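Local structure of putative enoyl-CoA hydratase/isomerase (Acinetobacter baumannii, 3FDU) at residues Gly31-Tyr34 against Leu35-Ala38; Leu91-Ser94 against Ala95-Ser99; Leu218-Ile221 against Ile222-Ile225. The protein probably acts on the acyl chain of coenzyme A thioesters, as a hydratase or isomerase of the crotonase family. The protein carries 4 engineered substitutions. All coordinates share one frame; numbering follows the deposited sequence.

Contact 1: Gly31-Tyr34 against Leu35-Ala38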
# COMPACT_ATOMS: atom_id res chain seq x y z
N GLY A 31 -19.77 23.20 11.26
CA GLY A 31 -20.28 23.30 9.88
C GLY A 31 -19.64 24.39 9.03
O GLY A 31 -19.00 24.11 7.97
N GLU A 32 -19.83 25.62 9.46
CA GLU A 32 -19.38 26.76 8.66
C GLU A 32 -17.84 26.92 8.57
O GLU A 32 -17.31 27.41 7.59
CB GLU A 32 -20.05 28.05 9.16
CG GLU A 32 -21.47 28.27 8.51
CD GLU A 32 -21.80 29.75 8.28
OE1 GLU A 32 -22.04 30.47 9.28
OE2 GLU A 32 -21.81 30.20 7.10
N LEU A 33 -17.12 26.46 9.58
CA LEU A 33 -15.66 26.51 9.53
C LEU A 33 -15.14 25.51 8.49
O LEU A 33 -14.24 25.84 7.72
CB LEU A 33 -15.07 26.26 10.93
CG LEU A 33 -13.54 26.21 11.09
CD1 LEU A 33 -12.90 27.48 10.50
CD2 LEU A 33 -13.23 26.10 12.57
N TYR A 34 -15.73 24.31 8.42
CA TYR A 34 -15.37 23.41 7.30
C TYR A 34 -15.48 24.15 5.92
O TYR A 34 -14.58 24.07 5.04
CB TYR A 34 -16.28 22.19 7.24
CG TYR A 34 -16.21 21.16 8.35
CD1 TYR A 34 -15.15 20.26 8.43
CD2 TYR A 34 -17.25 21.04 9.28
CE1 TYR A 34 -15.11 19.27 9.41
CE2 TYR A 34 -17.22 20.05 10.26
CZ TYR A 34 -16.14 19.19 10.33
OH TYR A 34 -16.13 18.18 11.27
N LEU A 35 -16.57 24.89 5.72
CA LEU A 35 -16.78 25.61 4.45
C LEU A 35 -15.81 26.74 4.23
O LEU A 35 -15.36 27.01 3.09
CB LEU A 35 -18.21 26.15 4.39
CG LEU A 35 -19.29 25.07 4.56
CD1 LEU A 35 -20.70 25.70 4.48
CD2 LEU A 35 -19.16 23.95 3.49
N TRP A 36 -15.51 27.47 5.31
CA TRP A 36 -14.53 28.55 5.19
C TRP A 36 -13.18 27.97 4.81
O TRP A 36 -12.46 28.56 4.00
CB TRP A 36 -14.38 29.32 6.51
CG TRP A 36 -15.66 29.98 6.93
CD1 TRP A 36 -16.70 30.34 6.11
CD2 TRP A 36 -16.07 30.32 8.27
NE1 TRP A 36 -17.72 30.89 6.86
CE2 TRP A 36 -17.35 30.91 8.18
CE3 TRP A 36 -15.46 30.22 9.52
CZ2 TRP A 36 -18.06 31.36 9.32
CZ3 TRP A 36 -16.14 30.68 10.65
CH2 TRP A 36 -17.44 31.25 10.54
N ILE A 37 -12.79 26.85 5.43
CA ILE A 37 -11.51 26.24 5.03
C ILE A 37 -11.57 25.79 3.54
O ILE A 37 -10.60 25.98 2.77
CB ILE A 37 -11.09 25.09 5.93
CG1 ILE A 37 -10.94 25.57 7.42
CG2 ILE A 37 -9.71 24.56 5.46
CD1 ILE A 37 -10.87 24.34 8.45
N ALA A 38 -12.67 25.15 3.16
CA ALA A 38 -12.85 24.71 1.75
C ALA A 38 -12.76 25.86 0.78
O ALA A 38 -12.09 25.75 -0.25
CB ALA A 38 -14.21 23.99 1.58
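The indole of Trp36 lies over the backbone of the preceding helical turn and meets Glu32 and Leu33 in different ways. One face of the ring lies against Glu32 O, which sits toward its rim, 3.1 Å from Trp36 CG, and Leu33 N lies above the same face. The six-membered ring reaches on to the Glu32 side chain: Glu32 CB makes an off-centre CH-pi contact, 4.3 Å from the centroid of that ring. Beyond CB the glutamate chain bends at chi2 (-146°), and its carboxylate plane ends 54° from that of the indole. The glutamate thus offers its aliphatic root to the aromatic surface and keeps its acid end on the exposed side.

Leu33 approaches Trp36 at about a right angle, its CD1 methyl 3.9 Å from Trp36 CE3; the same methyl lies 4.1 Å from Ile37 CG1. Its CG points opposite the backbone N (chi1 177°), which brings the CD1 branch against both Trp36 and Ile37. Helix 31-46, whose opening turns hold these residues, is the crossover of a beta-alpha-beta unit between strands 15-20 and 52-57 in the crotonase-type fold. Leu33 and Ile37 are buried, as suits their hydrocarbon side chains, whereas Trp36 is partly exposed and stacks on His4.

Along the backbone, Trp36 N donates to Glu32 O at 2.9 Å, so this carbonyl takes a hydrogen bond and also faces the indole. Ile37 N binds Leu33 O at 2.9 Å, while the Leu35 N to Gly31 O bond is weak. Tyr34 turns its buried ring another way, with Gly31 CA in the ring plane at its edge, and its OH is hydrogen-bonded to Asn66 OD1.

Contact 2: Leu91-Ser94 against Ala95-Ser99. With SO4 (sulfate ion), chain G.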
# COMPACT_ATOMS: atom_id res chain seq x y z
N LEU A 91 -15.11 20.15 2.32
CA LEU A 91 -13.69 20.39 2.66
C LEU A 91 -12.82 19.28 2.08
O LEU A 91 -11.79 19.57 1.42
CB LEU A 91 -13.50 20.49 4.19
CG LEU A 91 -12.03 20.52 4.68
CD1 LEU A 91 -11.30 21.65 3.99
CD2 LEU A 91 -12.00 20.71 6.23
N LEU A 92 -13.19 18.02 2.33
CA LEU A 92 -12.36 16.93 1.85
C LEU A 92 -12.21 16.94 0.34
O LEU A 92 -11.12 16.68 -0.17
CB LEU A 92 -12.84 15.57 2.34
CG LEU A 92 -12.64 15.29 3.85
CD1 LEU A 92 -13.73 14.32 4.41
CD2 LEU A 92 -11.26 14.75 4.11
N LYS A 93 -13.31 17.18 -0.41
CA LYS A 93 -13.17 17.32 -1.87
C LYS A 93 -12.37 18.55 -2.32
O LYS A 93 -11.60 18.48 -3.30
CB LYS A 93 -14.56 17.28 -2.58
CG LYS A 93 -15.26 15.91 -2.41
CD LYS A 93 -16.67 15.85 -3.07
CE LYS A 93 -17.66 16.71 -2.30
NZ LYS A 93 -19.05 16.58 -2.89
N SER A 94 -12.56 19.70 -1.67
CA SER A 94 -11.75 20.86 -1.99
C SER A 94 -10.25 20.56 -1.84
O SER A 94 -9.44 21.03 -2.61
CB SER A 94 -12.06 22.05 -1.10
OG SER A 94 -13.31 22.62 -1.49
N ALA A 95 -9.91 19.89 -0.77
CA ALA A 95 -8.55 19.50 -0.53
C ALA A 95 -8.08 18.51 -1.60
O ALA A 95 -7.03 18.71 -2.18
CB ALA A 95 -8.41 18.92 0.90
N ALA A 96 -8.87 17.47 -1.88
CA ALA A 96 -8.49 16.50 -2.91
C ALA A 96 -8.22 17.16 -4.27
O ALA A 96 -7.31 16.73 -4.99
CB ALA A 96 -9.56 15.38 -3.07
N ARG A 97 -9.00 18.19 -4.62
CA ARG A 97 -8.88 18.83 -5.95
C ARG A 97 -7.81 19.95 -6.04
O ARG A 97 -7.49 20.38 -7.15
CB ARG A 97 -10.23 19.42 -6.41
CG ARG A 97 -11.28 18.39 -6.80
CD ARG A 97 -12.65 19.04 -6.89
NE ARG A 97 -13.56 18.19 -7.66
CZ ARG A 97 -14.85 18.01 -7.39
NH1 ARG A 97 -15.57 17.22 -8.19
NH2 ARG A 97 -15.41 18.59 -6.34
N LEU A 98 -7.30 20.46 -4.92
CA LEU A 98 -6.23 21.49 -4.96
C LEU A 98 -5.09 21.05 -5.92
O LEU A 98 -4.53 19.97 -5.80
CB LEU A 98 -5.69 21.75 -3.55
CG LEU A 98 -4.61 22.83 -3.43
CD1 LEU A 98 -5.16 24.20 -3.81
CD2 LEU A 98 -4.07 22.85 -2.00
N SER A 99 -4.80 21.86 -6.92
CA SER A 99 -3.87 21.42 -7.97
C SER A 99 -2.44 21.67 -7.50
O SER A 99 -1.46 21.12 -8.05
CB SER A 99 -4.17 22.22 -9.29
OG SER A 99 -3.49 23.48 -9.21
S SO4 G . -18.70 18.45 -6.18
O1 SO4 G . -18.27 17.29 -6.98
O2 SO4 G . -20.07 18.82 -6.52
O3 SO4 G . -18.58 18.18 -4.75
O4 SO4 G . -17.77 19.56 -6.43
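The guanidinium of Arg97 meets a sulfate ion at its edge, with the sulfur in its plane, while Lys93 CB comes up obliquely, 4.1 Å from Arg97 NH2. Lys93 and Arg97 form an i to i+4 pair near the C-terminal end of helix 87-97 in the crotonase-type fold, so both cationic chains leave the same side of the helix and converge on one anion. Arg97 NH1 donates to sulfate O1 at 3.0 Å, and a weaker bond from Arg97 NH2 shares that oxygen. A second weak bond joins NH2 to sulfate O4.

Lys93 comes to another corner of the sulfate: its NZ reaches O3, but at 2.5 Å the contact is too short for its exact geometry to be trusted. A bend at chi3 (-70°) turns the end of the lysine out of an otherwise extended chain, and NZ also forms a salt bridge with Asp226 and a hydrogen bond to Gly84 O. The sulfate probably comes from the crystallisation liquor, but two long, flexible cations are well suited to sharing such an anion.

Small residues occupy the neighbouring faces of the helix. Ala95 and Ala96 both lie close to Gln120, and Ser94 has its hydroxyl hydrogen-bonded to Asp42 and to Val90 O, which satisfies a buried polar group. The helix then runs out into a loop: Arg97 N still binds Lys93 O at 2.9 Å, but the next bond of the series, from Leu98 N to Ser94 O, is weak at 3.2 Å, with an N-H...O angle of only 131°.

Contact 3: Leu218-Ile221 against Ile222-Ile225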
# COMPACT_ATOMS: atom_id res chain seq x y z
N LEU A 218 -8.49 11.06 -9.82
CA LEU A 218 -9.23 12.03 -9.01
C LEU A 218 -10.74 11.82 -9.08
O LEU A 218 -11.45 11.90 -8.04
CB LEU A 218 -8.85 13.48 -9.38
CG LEU A 218 -9.45 14.66 -8.56
CD1 LEU A 218 -9.24 14.49 -7.03
CD2 LEU A 218 -8.90 16.05 -9.02
N ASP A 219 -11.27 11.56 -10.29
CA ASP A 219 -12.73 11.38 -10.44
C ASP A 219 -13.23 10.23 -9.62
O ASP A 219 -14.28 10.36 -8.97
CB ASP A 219 -13.13 11.15 -11.90
CG ASP A 219 -13.10 12.41 -12.72
OD1 ASP A 219 -13.06 13.53 -12.14
OD2 ASP A 219 -13.11 12.29 -13.98
N GLN A 220 -12.50 9.12 -9.62
CA GLN A 220 -12.86 7.98 -8.76
C GLN A 220 -12.74 8.25 -7.25
O GLN A 220 -13.49 7.68 -6.46
CB GLN A 220 -12.01 6.73 -9.07
CG GLN A 220 -12.29 6.09 -10.40
CD GLN A 220 -12.17 7.07 -11.58
OE1 GLN A 220 -13.15 7.28 -12.32
NE2 GLN A 220 -10.99 7.68 -11.76
N ILE A 221 -11.75 9.06 -6.86
CA ILE A 221 -11.59 9.48 -5.45
C ILE A 221 -12.82 10.32 -5.04
O ILE A 221 -13.40 10.15 -3.97
CB ILE A 221 -10.25 10.27 -5.26
CG1 ILE A 221 -9.05 9.34 -5.53
CG2 ILE A 221 -10.14 10.96 -3.84
CD1 ILE A 221 -7.70 10.15 -5.47
N ILE A 222 -13.20 11.26 -5.89
CA ILE A 222 -14.37 12.06 -5.63
C ILE A 222 -15.60 11.18 -5.49
O ILE A 222 -16.37 11.34 -4.54
CB ILE A 222 -14.60 13.12 -6.74
CG1 ILE A 222 -13.44 14.12 -6.83
CG2 ILE A 222 -15.83 13.89 -6.45
CD1 ILE A 222 -13.29 14.98 -5.58
N GLU A 223 -15.79 10.24 -6.41
CA GLU A 223 -16.88 9.25 -6.33
C GLU A 223 -16.88 8.44 -5.02
O GLU A 223 -17.96 8.16 -4.47
CB GLU A 223 -16.87 8.29 -7.55
CG GLU A 223 -17.42 8.97 -8.83
CD GLU A 223 -17.01 8.26 -10.15
OE1 GLU A 223 -16.18 7.32 -10.12
OE2 GLU A 223 -17.53 8.67 -11.24
N CYS A 224 -15.69 8.05 -4.55
CA CYS A 224 -15.59 7.31 -3.29
C CYS A 224 -16.01 8.19 -2.11
O CYS A 224 -16.82 7.78 -1.28
CB CYS A 224 -14.16 6.78 -3.08
SG CYS A 224 -13.94 5.88 -1.50
N ILE A 225 -15.50 9.42 -2.05
CA ILE A 225 -15.95 10.37 -1.02
C ILE A 225 -17.49 10.51 -0.96
O ILE A 225 -18.09 10.46 0.11
CB ILE A 225 -15.24 11.73 -1.20
CG1 ILE A 225 -13.74 11.52 -0.87
CG2 ILE A 225 -15.88 12.88 -0.25
CD1 ILE A 225 -12.81 12.70 -1.30
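Leu218 and Ile222 form the side of this first stretch of helix 218-236 that packs on helix 87-97, with Leu218 CD1 lying 4.2 Å from Ile222 CG1. Ile222 CG1 also sits against the backbone, 3.2 Å from Leu218 O, because chi1 (-62°) places it beside its own backbone N. On the adjoining flank, the partly exposed Ile221 meets Ile225 through CG2 and CD1, 4.1 Å apart, the two side chains crossing at a slant. Branched aliphatic residues suit the packed side, since Leu218, Ile222 and Ile225 lie along the long side chains of Lys93 and Arg97, where Lys93 CG offers hydrocarbon. Cys224, small and buried, turns instead toward Ser148 and Gln149 of helix 147-155.

The other side of the helix is exposed and holds polar residues. Gln220 and Glu223 run side by side and point the same way, yet their end groups are turned 78° apart, and Gln220 OE1 stays 3.7 Å from Glu223 OE1. Asp219 adds a second acid, its OD2 6.3 Å from Glu223 OE2.

Beneath both sides the backbone is regular: Ile225 N to Ile221 O is nearly straight, at 177°, and Asp219 O accepts Glu223 N at 3.0 Å. The chemistry implies an amphipathic helix, packed on its neighbour largely through aliphatic side chains, while Asp219 and Glu223 on the exposed side probably give that surface a negative character.

In the fold
Contact 2 lies between the other two. Its helix 87-97 touches contact 1 through Ala38 CB and Ser94 OG, 3.5 Å apart, and through Ile37 CG2 and Leu91 CD1, 3.6 Å apart. Elsewhere it meets contact 3, where Lys93 CG lies 3.8 Å from Ile225 CG2 and Ala96 O lies 3.6 Å from Leu218 CD1. Contacts 1 and 3 do not touch, their nearest atoms being about 11 Å apart and their centres about 20 Å. The sulfate held in contact 2 is also about 4 Å from the Ile222 side chain, and a glycerol lies near Gly31 in contact 1; both probably come from the crystallisation liquor.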